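Local structure of probable tRNA pseudouridine synthase D (Methanosarcina mazei, 1Z2Z) at residues I34-T39 with L90-I95; K48-E53 with L115-R120; R66-I71 with E106-K111; N133-T138 with F414-G419. The protein probably converts uridine 13 of transfer RNA to pseudouridine, as a member of the TruD family of tRNA pseudouridine synthases. All coordinates share one frame; numbering follows the deposited sequence.

Interaction 1: I34-T39 with L90-I95; sequences IVKEIT and LTTQKI
Two groups converge on Lys94 NZ: Thr39 OG1, weakly bonded at 3.3 Å, and the carboxylate of Glu43, its stronger partner through a salt bridge. The lysine chain runs out anti to its own N and then bends at CD, which carries the ammonium across to Thr39. Glu37 does different work. With CG anti to the backbone N (chi1 -174°) and an extended chain, its carboxylate reaches across to the neighbouring strand, where the Lys94 N-H meets OE1 at 3.2 Å from above the carboxylate plane; OE2 is paired with Lys85. This side-chain bond continues the backbone ladder, in which Val35 N bonds to Leu90 O, Thr92 N to Val35 O and Glu37 N to Thr92 O, each at 3.1 Å. Ile34 and Leu90 lie alongside each other, pointing the same way, with Ile34 CD1 4.1 Å from Leu90 CD2. On the other face, Val35 CB rests 4.1 Å from Thr91 CG2, while Thr91 OG1 is bonded to Lys56. The Thr91 side chain stands about 5 Å from that of Asp86, the predicted nucleophile, so this in-register parallel pair belongs to the part of the pseudouridine synthase sheet that borders the probable active site.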
loop_
_atom_site.group_PDB
_atom_site.type_symbol
_atom_site.label_atom_id
_atom_site.label_comp_id
_atom_site.label_asym_id
_atom_site.label_seq_id
_atom_site.Cartn_x
_atom_site.Cartn_y
_atom_site.Cartn_z
ATOM N N ILE A 34 2.190 17.761 1.063
ATOM C CA ILE A 34 0.845 18.233 0.817
ATOM C C ILE A 34 0.044 17.234 0.003
ATOM O O ILE A 34 0.474 16.791 -1.059
ATOM C CB ILE A 34 0.884 19.597 0.133
ATOM C CG1 ILE A 34 1.592 20.584 1.084
ATOM C CG2 ILE A 34 -0.522 20.040 -0.249
ATOM C CD1 ILE A 34 1.596 22.028 0.649
ATOM N N VAL A 35 -1.116 16.862 0.527
ATOM C CA VAL A 35 -1.985 15.896 -0.132
ATOM C C VAL A 35 -3.375 16.478 -0.289
ATOM O O VAL A 35 -4.079 16.651 0.699
ATOM C CB VAL A 35 -2.121 14.625 0.700
ATOM C CG1 VAL A 35 -2.978 13.628 -0.031
ATOM C CG2 VAL A 35 -0.768 14.066 1.019
ATOM N N LYS A 36 -3.773 16.766 -1.526
ATOM C CA LYS A 36 -5.094 17.337 -1.788
ATOM C C LYS A 36 -5.954 16.335 -2.550
ATOM O O LYS A 36 -5.629 15.970 -3.672
ATOM C CB LYS A 36 -4.977 18.616 -2.619
ATOM C CG LYS A 36 -4.103 19.704 -2.030
ATOM C CD LYS A 36 -4.160 20.950 -2.897
ATOM C CE LYS A 36 -3.323 22.087 -2.300
ATOM N NZ LYS A 36 -3.481 23.408 -3.008
ATOM N N GLU A 37 -7.064 15.921 -1.948
ATOM C CA GLU A 37 -7.975 14.946 -2.543
ATOM C C GLU A 37 -8.722 15.412 -3.792
ATOM O O GLU A 37 -9.040 16.591 -3.931
ATOM C CB GLU A 37 -8.986 14.525 -1.491
ATOM C CG GLU A 37 -9.906 13.423 -1.919
ATOM C CD GLU A 37 -11.126 13.314 -1.033
ATOM O OE1 GLU A 37 -12.072 14.109 -1.229
ATOM O OE2 GLU A 37 -11.122 12.449 -0.135
ATOM N N ILE A 38 -8.994 14.481 -4.709
ATOM C CA ILE A 38 -9.744 14.815 -5.921
ATOM C C ILE A 38 -11.051 14.055 -5.804
ATOM O O ILE A 38 -11.059 12.833 -5.767
ATOM C CB ILE A 38 -9.011 14.373 -7.187
ATOM C CG1 ILE A 38 -7.545 14.804 -7.106
ATOM C CG2 ILE A 38 -9.680 14.995 -8.420
ATOM C CD1 ILE A 38 -6.700 14.287 -8.236
ATOM N N THR A 39 -12.158 14.779 -5.743
ATOM C CA THR A 39 -13.460 14.157 -5.567
ATOM C C THR A 39 -14.061 13.535 -6.823
ATOM O O THR A 39 -13.721 13.925 -7.940
ATOM C CB THR A 39 -14.470 15.198 -5.030
ATOM O OG1 THR A 39 -15.498 14.536 -4.289
ATOM C CG2 THR A 39 -15.117 15.972 -6.179
ATOM N N LEU A 90 0.021 18.374 5.417
ATOM C CA LEU A 90 -1.023 19.358 5.217
ATOM C C LEU A 90 -1.954 18.734 4.189
ATOM O O LEU A 90 -1.628 18.631 3.001
ATOM C CB LEU A 90 -0.452 20.677 4.706
ATOM C CG LEU A 90 -1.524 21.670 4.249
ATOM C CD1 LEU A 90 -2.509 21.935 5.359
ATOM C CD2 LEU A 90 -0.868 22.937 3.768
ATOM N N THR A 91 -3.126 18.333 4.659
ATOM C CA THR A 91 -4.083 17.654 3.808
ATOM C C THR A 91 -5.487 18.235 3.749
ATOM O O THR A 91 -6.060 18.616 4.769
ATOM C CB THR A 91 -4.230 16.225 4.264
ATOM O OG1 THR A 91 -5.056 16.199 5.436
ATOM C CG2 THR A 91 -2.872 15.639 4.609
ATOM N N THR A 92 -6.036 18.237 2.537
ATOM C CA THR A 92 -7.375 18.721 2.222
ATOM C C THR A 92 -8.218 17.526 1.727
ATOM O O THR A 92 -7.720 16.692 0.967
ATOM C CB THR A 92 -7.279 19.756 1.092
ATOM O OG1 THR A 92 -6.399 20.809 1.493
ATOM C CG2 THR A 92 -8.631 20.333 0.747
ATOM N N GLN A 93 -9.480 17.435 2.141
ATOM C CA GLN A 93 -10.341 16.333 1.708
ATOM C C GLN A 93 -11.805 16.659 1.947
ATOM O O GLN A 93 -12.129 17.601 2.668
ATOM C CB GLN A 93 -10.030 15.060 2.477
ATOM C CG GLN A 93 -10.506 15.104 3.906
ATOM C CD GLN A 93 -9.975 13.952 4.709
ATOM O OE1 GLN A 93 -9.325 14.131 5.744
ATOM N NE2 GLN A 93 -10.233 12.754 4.230
ATOM N N LYS A 94 -12.698 15.869 1.349
ATOM C CA LYS A 94 -14.123 16.096 1.528
ATOM C C LYS A 94 -14.655 15.163 2.626
ATOM O O LYS A 94 -14.216 14.025 2.746
ATOM C CB LYS A 94 -14.851 15.865 0.202
ATOM C CG LYS A 94 -16.366 15.763 0.318
ATOM C CD LYS A 94 -17.036 15.644 -1.050
ATOM C CE LYS A 94 -16.825 16.904 -1.870
ATOM N NZ LYS A 94 -17.521 16.913 -3.197
ATOM N N ILE A 95 -15.556 15.666 3.459
ATOM C CA ILE A 95 -16.132 14.854 4.517
ATOM C C ILE A 95 -17.622 15.135 4.612
ATOM O O ILE A 95 -18.143 16.060 3.973
ATOM C CB ILE A 95 -15.497 15.141 5.903
ATOM C CG1 ILE A 95 -15.795 16.576 6.343
ATOM C CG2 ILE A 95 -14.000 14.876 5.865
ATOM C CD1 ILE A 95 -15.548 16.811 7.862
#

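Interaction 2: K48-E53 with L115-R120; sequences KYLIVE and LKVLGR
Ile51 O accepts two N-H groups: Leu118 N at 2.6 Å, nearly along the C=O axis, and Gly119 N at 3.1 Å, in the carbonyl plane on a lone pair. Two residues thus face one, a classic beta bulge round which the backbone bonds are organised. Ile51 N returns a bond to Gly119 O at 2.7 Å. Beyond the bulge the register has shifted by one, and Glu53 and Lys116 exchange two backbone bonds as a hydrogen-bonded pair. Gly119 has backbone angles at which a side chain would press on the carbonyl of Leu118.

Among charged groups, Glu53 and Lys116 run side by side in the same direction, both chains extended, and end in a long salt bridge, OE1 to NZ 3.8 Å. The Arg120 chain bends at chi3 (66°), bringing its guanidinium over the Tyr49–Leu50 backbone, with Tyr49 O above the centre of one face; NE bonds to Gly47 O and NH2 to Thr100 O. A leucine in its place would probably leave those two carbonyls without their donor and the peptide uncovered.

Apolar contacts fill in the rest. Leu50 crosses Arg120 at about a right angle, CD2 lying 3.7 Å from CG of the arginine, and Leu50 CD1 meets Val117 CG1 at 4.2 Å. Leu118 CD1 leans on Glu53 CB. Helix 102-105 covers the face of Leu50, Val52 and Val117 through Ile105, whereas strand 90-98 flanks strand 49-57 along its other edge.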
loop_
_atom_site.group_PDB
_atom_site.type_symbol
_atom_site.label_atom_id
_atom_site.label_comp_id
_atom_site.label_asym_id
_atom_site.label_seq_id
_atom_site.Cartn_x
_atom_site.Cartn_y
_atom_site.Cartn_z
ATOM N N LYS A 48 -29.904 15.534 4.470
ATOM C CA LYS A 48 -29.632 15.601 5.900
ATOM C C LYS A 48 -28.154 15.443 6.219
ATOM O O LYS A 48 -27.786 15.198 7.360
ATOM C CB LYS A 48 -30.445 14.530 6.638
ATOM C CG LYS A 48 -30.023 13.088 6.328
ATOM C CD LYS A 48 -31.169 12.089 6.537
ATOM C CE LYS A 48 -30.778 10.666 6.111
ATOM N NZ LYS A 48 -29.954 9.915 7.104
ATOM N N TYR A 49 -27.312 15.595 5.205
ATOM C CA TYR A 49 -25.871 15.472 5.363
ATOM C C TYR A 49 -25.177 16.756 4.887
ATOM O O TYR A 49 -25.379 17.221 3.758
ATOM C CB TYR A 49 -25.372 14.246 4.577
ATOM C CG TYR A 49 -25.547 12.920 5.303
ATOM C CD1 TYR A 49 -24.798 12.637 6.438
ATOM C CD2 TYR A 49 -26.466 11.957 4.869
ATOM C CE1 TYR A 49 -24.953 11.442 7.130
ATOM C CE2 TYR A 49 -26.627 10.744 5.562
ATOM C CZ TYR A 49 -25.867 10.500 6.693
ATOM O OH TYR A 49 -26.003 9.343 7.436
ATOM N N LEU A 50 -24.374 17.338 5.772
ATOM C CA LEU A 50 -23.660 18.572 5.458
ATOM C C LEU A 50 -22.286 18.176 4.944
ATOM O O LEU A 50 -21.571 17.431 5.607
ATOM C CB LEU A 50 -23.554 19.440 6.722
ATOM C CG LEU A 50 -23.204 20.922 6.547
ATOM C CD1 LEU A 50 -21.794 21.020 6.075
ATOM C CD2 LEU A 50 -24.142 21.589 5.560
ATOM N N ILE A 51 -21.920 18.661 3.767
ATOM C CA ILE A 51 -20.627 18.296 3.194
ATOM C C ILE A 51 -19.596 19.415 3.280
ATOM O O ILE A 51 -19.749 20.498 2.686
ATOM C CB ILE A 51 -20.734 17.869 1.710
ATOM C CG1 ILE A 51 -21.968 16.980 1.471
ATOM C CG2 ILE A 51 -19.462 17.151 1.337
ATOM C CD1 ILE A 51 -22.076 15.756 2.383
ATOM N N VAL A 52 -18.513 19.105 3.977
ATOM C CA VAL A 52 -17.449 20.057 4.231
ATOM C C VAL A 52 -16.070 19.657 3.751
ATOM O O VAL A 52 -15.705 18.484 3.778
ATOM C CB VAL A 52 -17.350 20.309 5.746
ATOM C CG1 VAL A 52 -16.502 21.531 6.015
ATOM C CG2 VAL A 52 -18.738 20.466 6.338
ATOM N N GLU A 53 -15.299 20.649 3.331
ATOM C CA GLU A 53 -13.933 20.416 2.885
ATOM C C GLU A 53 -13.084 20.581 4.133
ATOM O O GLU A 53 -13.068 21.647 4.740
ATOM C CB GLU A 53 -13.520 21.450 1.855
ATOM C CG GLU A 53 -12.133 21.235 1.334
ATOM C CD GLU A 53 -11.666 22.391 0.485
ATOM O OE1 GLU A 53 -10.850 23.194 0.985
ATOM O OE2 GLU A 53 -12.133 22.507 -0.672
ATOM N N LEU A 115 -12.373 24.560 8.061
ATOM C CA LEU A 115 -13.617 23.932 7.640
ATOM C C LEU A 115 -14.349 24.815 6.642
ATOM O O LEU A 115 -14.606 25.983 6.918
ATOM C CB LEU A 115 -14.518 23.693 8.853
ATOM C CG LEU A 115 -14.068 22.694 9.917
ATOM C CD1 LEU A 115 -15.136 22.597 10.987
ATOM C CD2 LEU A 115 -13.828 21.313 9.297
ATOM N N LYS A 116 -14.705 24.260 5.490
ATOM C CA LYS A 116 -15.406 25.030 4.467
ATOM C C LYS A 116 -16.569 24.213 3.899
ATOM O O LYS A 116 -16.396 23.094 3.422
ATOM C CB LYS A 116 -14.432 25.417 3.341
ATOM C CG LYS A 116 -13.083 25.974 3.828
ATOM C CD LYS A 116 -12.100 26.259 2.677
ATOM C CE LYS A 116 -10.692 26.623 3.175
ATOM N NZ LYS A 116 -9.699 26.635 2.048
ATOM N N VAL A 117 -17.763 24.773 3.952
ATOM C CA VAL A 117 -18.928 24.067 3.451
ATOM C C VAL A 117 -18.832 23.869 1.936
ATOM O O VAL A 117 -18.320 24.727 1.212
ATOM C CB VAL A 117 -20.218 24.849 3.806
ATOM C CG1 VAL A 117 -21.436 24.120 3.321
ATOM C CG2 VAL A 117 -20.293 25.045 5.313
ATOM N N LEU A 118 -19.287 22.713 1.465
ATOM C CA LEU A 118 -19.306 22.441 0.038
ATOM C C LEU A 118 -20.790 22.351 -0.343
ATOM O O LEU A 118 -21.186 22.804 -1.409
ATOM C CB LEU A 118 -18.538 21.145 -0.300
ATOM C CG LEU A 118 -17.010 21.183 -0.077
ATOM C CD1 LEU A 118 -16.422 19.800 -0.243
ATOM C CD2 LEU A 118 -16.346 22.163 -1.020
ATOM N N GLY A 119 -21.621 21.808 0.542
ATOM C CA GLY A 119 -23.033 21.729 0.219
ATOM C C GLY A 119 -23.725 20.677 1.044
ATOM O O GLY A 119 -23.290 20.386 2.155
ATOM N N ARG A 120 -24.801 20.100 0.518
ATOM C CA ARG A 120 -25.508 19.058 1.263
ATOM C C ARG A 120 -25.835 17.877 0.355
ATOM O O ARG A 120 -25.707 17.962 -0.862
ATOM C CB ARG A 120 -26.797 19.622 1.897
ATOM C CG ARG A 120 -26.577 20.791 2.893
ATOM C CD ARG A 120 -27.869 21.193 3.630
ATOM N NE ARG A 120 -28.328 20.136 4.515
ATOM C CZ ARG A 120 -27.835 19.904 5.726
ATOM N NH1 ARG A 120 -28.304 18.897 6.456
ATOM N NH2 ARG A 120 -26.888 20.684 6.221
#

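Interaction 3: R66-I71 with E106-K111; sequences RTLSRI and EKIHLK
Thr67 and Leu110 reach toward each other tip to tip, the methyl CG2 of the threonine lying 3.8 Å from CD1 of the leucine and 4.0 Å from CD2. Thr67 sets this up by turning CG2 anti to its backbone N (chi1 -73°, which places OG1 beside the N), so that the methyl faces the loop while the hydroxyl is bonded to His63 O one helical turn back. Leu68 approaches the same leucine at a slant, CD2 to Leu110 CD1 4.0 Å, and one turn on from Thr67 the end of Ile71 also meets it, CD1 to Leu110 CD1 4.2 Å. A single branch of Leu110 thus touches three residues of the helix. Ile108, two residues earlier in the loop, adds a second point of contact: its CD1 lies 4.2 Å from Ile71 CG2 and 4.3 Å from Leu68 CD2. The segment 106-111 leads from helix 102-105 into strand 113-121 and packs beside helix 61-72 near the protein surface; beside the contact, Lys111 O is bonded to Trp59 NE1. No hydrogen bond links the two segments, and methyl groups do all the touching, which implies that this small contact probably rests on hydrocarbon packing, without directional bonds between them.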
loop_
_atom_site.group_PDB
_atom_site.type_symbol
_atom_site.label_atom_id
_atom_site.label_comp_id
_atom_site.label_asym_id
_atom_site.label_seq_id
_atom_site.Cartn_x
_atom_site.Cartn_y
_atom_site.Cartn_z
ATOM N N ARG A 66 -13.080 12.678 16.456
ATOM C CA ARG A 66 -13.483 12.474 17.838
ATOM C C ARG A 66 -13.680 13.850 18.511
ATOM O O ARG A 66 -14.464 13.980 19.451
ATOM C CB ARG A 66 -12.434 11.651 18.577
ATOM C CG ARG A 66 -12.896 11.166 19.928
ATOM C CD ARG A 66 -12.084 11.796 21.019
ATOM N NE ARG A 66 -11.218 10.857 21.714
ATOM C CZ ARG A 66 -10.155 11.236 22.412
ATOM N NH1 ARG A 66 -9.849 12.520 22.486
ATOM N NH2 ARG A 66 -9.401 10.346 23.047
ATOM N N THR A 67 -12.968 14.866 18.014
ATOM C CA THR A 67 -13.080 16.220 18.531
ATOM C C THR A 67 -14.364 16.848 17.999
ATOM O O THR A 67 -15.144 17.419 18.755
ATOM C CB THR A 67 -11.858 17.095 18.115
ATOM O OG1 THR A 67 -10.716 16.699 18.870
ATOM C CG2 THR A 67 -12.113 18.570 18.369
ATOM N N LEU A 68 -14.604 16.746 16.701
ATOM C CA LEU A 68 -15.830 17.316 16.171
ATOM C C LEU A 68 -17.034 16.607 16.749
ATOM O O LEU A 68 -18.048 17.245 17.015
ATOM C CB LEU A 68 -15.887 17.200 14.655
ATOM C CG LEU A 68 -14.895 18.047 13.883
ATOM C CD1 LEU A 68 -15.146 17.806 12.410
ATOM C CD2 LEU A 68 -15.077 19.540 14.223
ATOM N N SER A 69 -16.943 15.294 16.952
ATOM C CA SER A 69 -18.100 14.603 17.497
ATOM C C SER A 69 -18.430 15.099 18.906
ATOM O O SER A 69 -19.588 15.087 19.301
ATOM C CB SER A 69 -17.910 13.083 17.497
ATOM O OG SER A 69 -17.296 12.630 18.680
ATOM N N ARG A 70 -17.430 15.559 19.656
ATOM C CA ARG A 70 -17.682 16.056 20.999
ATOM C C ARG A 70 -18.343 17.438 20.969
ATOM O O ARG A 70 -19.223 17.731 21.763
ATOM C CB ARG A 70 -16.382 16.123 21.785
ATOM C CG ARG A 70 -15.956 14.816 22.427
ATOM C CD ARG A 70 -14.451 14.855 22.682
ATOM N NE ARG A 70 -13.970 13.748 23.501
ATOM C CZ ARG A 70 -12.690 13.435 23.644
ATOM N NH1 ARG A 70 -11.757 14.147 23.015
ATOM N NH2 ARG A 70 -12.349 12.412 24.422
ATOM N N ILE A 71 -17.927 18.263 20.023
ATOM C CA ILE A 71 -18.436 19.613 19.848
ATOM C C ILE A 71 -19.860 19.632 19.308
ATOM O O ILE A 71 -20.653 20.540 19.611
ATOM C CB ILE A 71 -17.527 20.379 18.861
ATOM C CG1 ILE A 71 -16.126 20.470 19.465
ATOM C CG2 ILE A 71 -18.127 21.724 18.505
ATOM C CD1 ILE A 71 -15.129 21.061 18.557
ATOM N N GLU A 106 -19.328 27.297 10.890
ATOM C CA GLU A 106 -18.677 28.558 10.605
ATOM C C GLU A 106 -18.192 29.186 11.916
ATOM O O GLU A 106 -17.435 30.149 11.901
ATOM C CB GLU A 106 -19.661 29.483 9.893
ATOM C CG GLU A 106 -19.228 29.885 8.486
ATOM C CD GLU A 106 -17.944 30.723 8.488
ATOM O OE1 GLU A 106 -17.635 31.346 7.437
ATOM O OE2 GLU A 106 -17.246 30.755 9.539
ATOM N N LYS A 107 -18.616 28.599 13.036
ATOM C CA LYS A 107 -18.280 29.065 14.378
ATOM C C LYS A 107 -17.254 28.171 15.086
ATOM O O LYS A 107 -16.849 28.439 16.222
ATOM C CB LYS A 107 -19.562 29.158 15.216
ATOM C CG LYS A 107 -19.388 29.888 16.528
ATOM C CD LYS A 107 -20.702 30.305 17.183
ATOM C CE LYS A 107 -20.468 31.557 18.037
ATOM N NZ LYS A 107 -20.176 32.738 17.172
ATOM N N ILE A 108 -16.846 27.099 14.411
ATOM C CA ILE A 108 -15.856 26.162 14.940
ATOM C C ILE A 108 -14.506 26.615 14.414
ATOM O O ILE A 108 -14.299 26.719 13.201
ATOM C CB ILE A 108 -16.115 24.727 14.442
ATOM C CG1 ILE A 108 -17.475 24.237 14.935
ATOM C CG2 ILE A 108 -15.026 23.800 14.926
ATOM C CD1 ILE A 108 -17.820 22.845 14.462
ATOM N N HIS A 109 -13.591 26.898 15.329
ATOM C CA HIS A 109 -12.258 27.354 14.957
ATOM C C HIS A 109 -11.243 26.550 15.738
ATOM O O HIS A 109 -10.870 26.924 16.847
ATOM C CB HIS A 109 -12.096 28.842 15.283
ATOM C CG HIS A 109 -13.104 29.715 14.602
ATOM N ND1 HIS A 109 -13.052 29.999 13.252
ATOM C CD2 HIS A 109 -14.222 30.319 15.070
ATOM C CE1 HIS A 109 -14.095 30.739 12.921
ATOM N NE2 HIS A 109 -14.822 30.949 14.005
ATOM N N LEU A 110 -10.817 25.429 15.166
ATOM C CA LEU A 110 -9.831 24.588 15.817
ATOM C C LEU A 110 -8.448 24.969 15.312
ATOM O O LEU A 110 -8.317 25.548 14.239
ATOM C CB LEU A 110 -10.134 23.127 15.539
ATOM C CG LEU A 110 -11.260 22.616 16.444
ATOM C CD1 LEU A 110 -11.917 21.388 15.822
ATOM C CD2 LEU A 110 -10.686 22.299 17.822
ATOM N N LYS A 111 -7.420 24.668 16.093
ATOM C CA LYS A 111 -6.077 25.023 15.695
ATOM C C LYS A 111 -5.534 24.085 14.623
ATOM O O LYS A 111 -5.477 22.869 14.811
ATOM C CB LYS A 111 -5.141 25.033 16.905
ATOM C CG LYS A 111 -3.795 25.705 16.637
ATOM C CD LYS A 111 -2.798 25.446 17.757
ATOM C CE LYS A 111 -1.398 25.978 17.429
ATOM N NZ LYS A 111 -0.652 25.198 16.389
#

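Interaction 4: N133-T138 with F414-G419; sequences NDFRIT and FMLPKG
Phe135 and Phe414 meet where strand 130-142 pairs antiparallel with strand 408-417 in the large mixed sheet of the enzyme. The close-packed part lies on the side of the two phenylalanines and Leu416. CB of Phe135 stands over the centre of the Phe414 ring, 4.2 Å from the centroid, a CH-pi contact. The rings themselves are oblique, their planes 35° apart, with Phe135 CD1 3.7 Å from Phe414 CE1. Phe414 sends CB away from the partner strand, but with CG between its backbone N and carbonyl carbon (chi1 52°) the ring swings back over Phe135. Leu416 comes in at the edge of the Phe135 ring, its CB 4.1 Å from CE1, and Ile137 CD1 reaches Phe414 CZ. Val425 of helix 423-430 covers Phe414 and Leu416. With an alanine in place of Phe135, Leu416 CB and Phe414 CE1 would probably lose the ring they pack on, leaving a gap beside them. The Phe135 side chain is about 6 Å from that of Asp86, the predicted nucleophile.

The opposite face is looser. There Asp134 is partly exposed, its OD2 beside Met415 CB, and the end of the selenomethionine Met415 leads away, exposed to solvent. Backbone bonds join the strands: Asn133 and Leu416 bond both ways, and Phe135 N points to Phe414 O at 2.7 Å, with an angle of 170° at the hydrogen.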
loop_
_atom_site.group_PDB
_atom_site.type_symbol
_atom_site.label_atom_id
_atom_site.label_comp_id
_atom_site.label_asym_id
_atom_site.label_seq_id
_atom_site.Cartn_x
_atom_site.Cartn_y
_atom_site.Cartn_z
ATOM N N ASN A 133 -5.722 11.416 -5.483
ATOM C CA ASN A 133 -5.087 12.318 -4.528
ATOM C C ASN A 133 -3.891 13.049 -5.163
ATOM O O ASN A 133 -2.944 12.418 -5.634
ATOM C CB ASN A 133 -4.605 11.522 -3.299
ATOM C CG ASN A 133 -5.708 11.268 -2.264
ATOM O OD1 ASN A 133 -5.698 10.251 -1.581
ATOM N ND2 ASN A 133 -6.633 12.206 -2.124
ATOM N N ASP A 134 -3.949 14.377 -5.198
ATOM C CA ASP A 134 -2.853 15.193 -5.723
ATOM C C ASP A 134 -1.797 15.261 -4.642
ATOM O O ASP A 134 -2.117 15.478 -3.471
ATOM C CB ASP A 134 -3.324 16.604 -6.021
ATOM C CG ASP A 134 -3.878 16.733 -7.395
ATOM O OD1 ASP A 134 -4.560 17.745 -7.682
ATOM O OD2 ASP A 134 -3.613 15.812 -8.199
ATOM N N PHE A 135 -0.542 15.078 -5.035
ATOM C CA PHE A 135 0.558 15.123 -4.089
ATOM C C PHE A 135 1.514 16.250 -4.418
ATOM O O PHE A 135 1.602 16.704 -5.563
ATOM C CB PHE A 135 1.335 13.808 -4.062
ATOM C CG PHE A 135 0.584 12.669 -3.431
ATOM C CD1 PHE A 135 -0.146 11.774 -4.219
ATOM C CD2 PHE A 135 0.616 12.481 -2.056
ATOM C CE1 PHE A 135 -0.837 10.701 -3.649
ATOM C CE2 PHE A 135 -0.061 11.421 -1.465
ATOM C CZ PHE A 135 -0.794 10.523 -2.268
ATOM N N ARG A 136 2.225 16.689 -3.389
ATOM C CA ARG A 136 3.210 17.761 -3.463
ATOM C C ARG A 136 4.190 17.430 -2.346
ATOM O O ARG A 136 4.100 18.000 -1.263
ATOM C CB ARG A 136 2.531 19.096 -3.176
ATOM C CG ARG A 136 3.471 20.266 -2.988
ATOM C CD ARG A 136 3.605 21.049 -4.269
ATOM N NE ARG A 136 4.637 22.077 -4.179
ATOM C CZ ARG A 136 4.932 22.922 -5.164
ATOM N NH1 ARG A 136 5.889 23.825 -5.000
ATOM N NH2 ARG A 136 4.264 22.872 -6.312
ATOM N N ILE A 137 5.100 16.495 -2.598
ATOM C CA ILE A 137 6.071 16.087 -1.589
ATOM C C ILE A 137 7.375 16.850 -1.753
ATOM O O ILE A 137 7.697 17.304 -2.844
ATOM C CB ILE A 137 6.338 14.569 -1.667
ATOM C CG1 ILE A 137 5.004 13.827 -1.568
ATOM C CG2 ILE A 137 7.264 14.123 -0.539
ATOM C CD1 ILE A 137 5.126 12.332 -1.742
ATOM N N THR A 138 8.113 16.997 -0.660
ATOM C CA THR A 138 9.380 17.720 -0.675
ATOM C C THR A 138 10.459 16.915 0.031
ATOM O O THR A 138 10.333 16.620 1.216
ATOM C CB THR A 138 9.253 19.060 0.053
ATOM O OG1 THR A 138 8.352 19.909 -0.668
ATOM C CG2 THR A 138 10.620 19.735 0.178
ATOM N N PHE A 414 2.714 14.939 -7.998
ATOM C CA PHE A 414 2.024 14.107 -8.971
ATOM C C PHE A 414 0.643 13.735 -8.445
ATOM O O PHE A 414 0.124 14.387 -7.537
ATOM C CB PHE A 414 2.858 12.859 -9.214
ATOM C CG PHE A 414 3.244 12.141 -7.951
ATOM C CD1 PHE A 414 2.408 11.189 -7.388
ATOM C CD2 PHE A 414 4.446 12.406 -7.326
ATOM C CE1 PHE A 414 2.767 10.520 -6.204
ATOM C CE2 PHE A 414 4.807 11.741 -6.146
ATOM C CZ PHE A 414 3.970 10.799 -5.598
HETATM N N MSE A 415 0.031 12.709 -9.025
HETATM C CA MSE A 415 -1.269 12.273 -8.538
HETATM C C MSE A 415 -1.496 10.801 -8.751
HETATM O O MSE A 415 -1.058 10.233 -9.745
HETATM C CB MSE A 415 -2.389 13.055 -9.178
HETATM C CG MSE A 415 -2.542 12.832 -10.622
HETATM SE SE MSE A 415 -4.323 13.358 -10.985
HETATM C CE MSE A 415 -5.091 11.557 -10.792
ATOM N N LEU A 416 -2.178 10.191 -7.793
ATOM C CA LEU A 416 -2.462 8.770 -7.823
ATOM C C LEU A 416 -3.966 8.493 -7.616
ATOM O O LEU A 416 -4.682 9.324 -7.077
ATOM C CB LEU A 416 -1.620 8.091 -6.740
ATOM C CG LEU A 416 -0.242 7.535 -7.123
ATOM C CD1 LEU A 416 0.408 8.355 -8.204
ATOM C CD2 LEU A 416 0.619 7.477 -5.883
ATOM N N PRO A 417 -4.467 7.332 -8.082
ATOM C CA PRO A 417 -5.884 6.966 -7.935
ATOM C C PRO A 417 -6.121 6.232 -6.625
ATOM O O PRO A 417 -5.229 5.542 -6.144
ATOM C CB PRO A 417 -6.109 6.050 -9.120
ATOM C CG PRO A 417 -4.812 5.280 -9.137
ATOM C CD PRO A 417 -3.807 6.420 -9.038
ATOM N N LYS A 418 -7.323 6.348 -6.061
ATOM C CA LYS A 418 -7.605 5.677 -4.790
ATOM C C LYS A 418 -7.145 4.228 -4.788
ATOM O O LYS A 418 -7.510 3.453 -5.668
ATOM C CB LYS A 418 -9.096 5.717 -4.445
ATOM C CG LYS A 418 -10.018 5.214 -5.528
ATOM C CD LYS A 418 -11.345 4.765 -4.944
ATOM C CE LYS A 418 -12.412 4.618 -6.020
ATOM N NZ LYS A 418 -13.622 3.946 -5.455
ATOM N N GLY A 419 -6.347 3.876 -3.785
ATOM C CA GLY A 419 -5.850 2.527 -3.675
ATOM C C GLY A 419 -4.357 2.478 -3.882
ATOM O O GLY A 419 -3.725 1.489 -3.528
#

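How the interactions relate
Interactions 1, 2 and 4 belong to one mixed sheet, in which strands 408-417, 130-142, 33-39, 90-98, 49-57 and 113-121 follow as successive neighbours. Interaction 1 holds the middle: strands 33-39 and 130-142 pair toward interaction 4, whose centre is about 10 Å away, and strands 90-98 and 49-57 toward interaction 2, about 14 Å away between centres. Interaction 3 lies off the sheet beside interaction 2, which it touches through Leu115 and Ile108. Along the chain interactions 1 and 2 alternate, interaction 3 falls between the two segments of interaction 2, and interaction 4 opens last. Its second segment brings a late part of the chain back to strand 130-142, whose Phe135 lies near the predicted nucleophile.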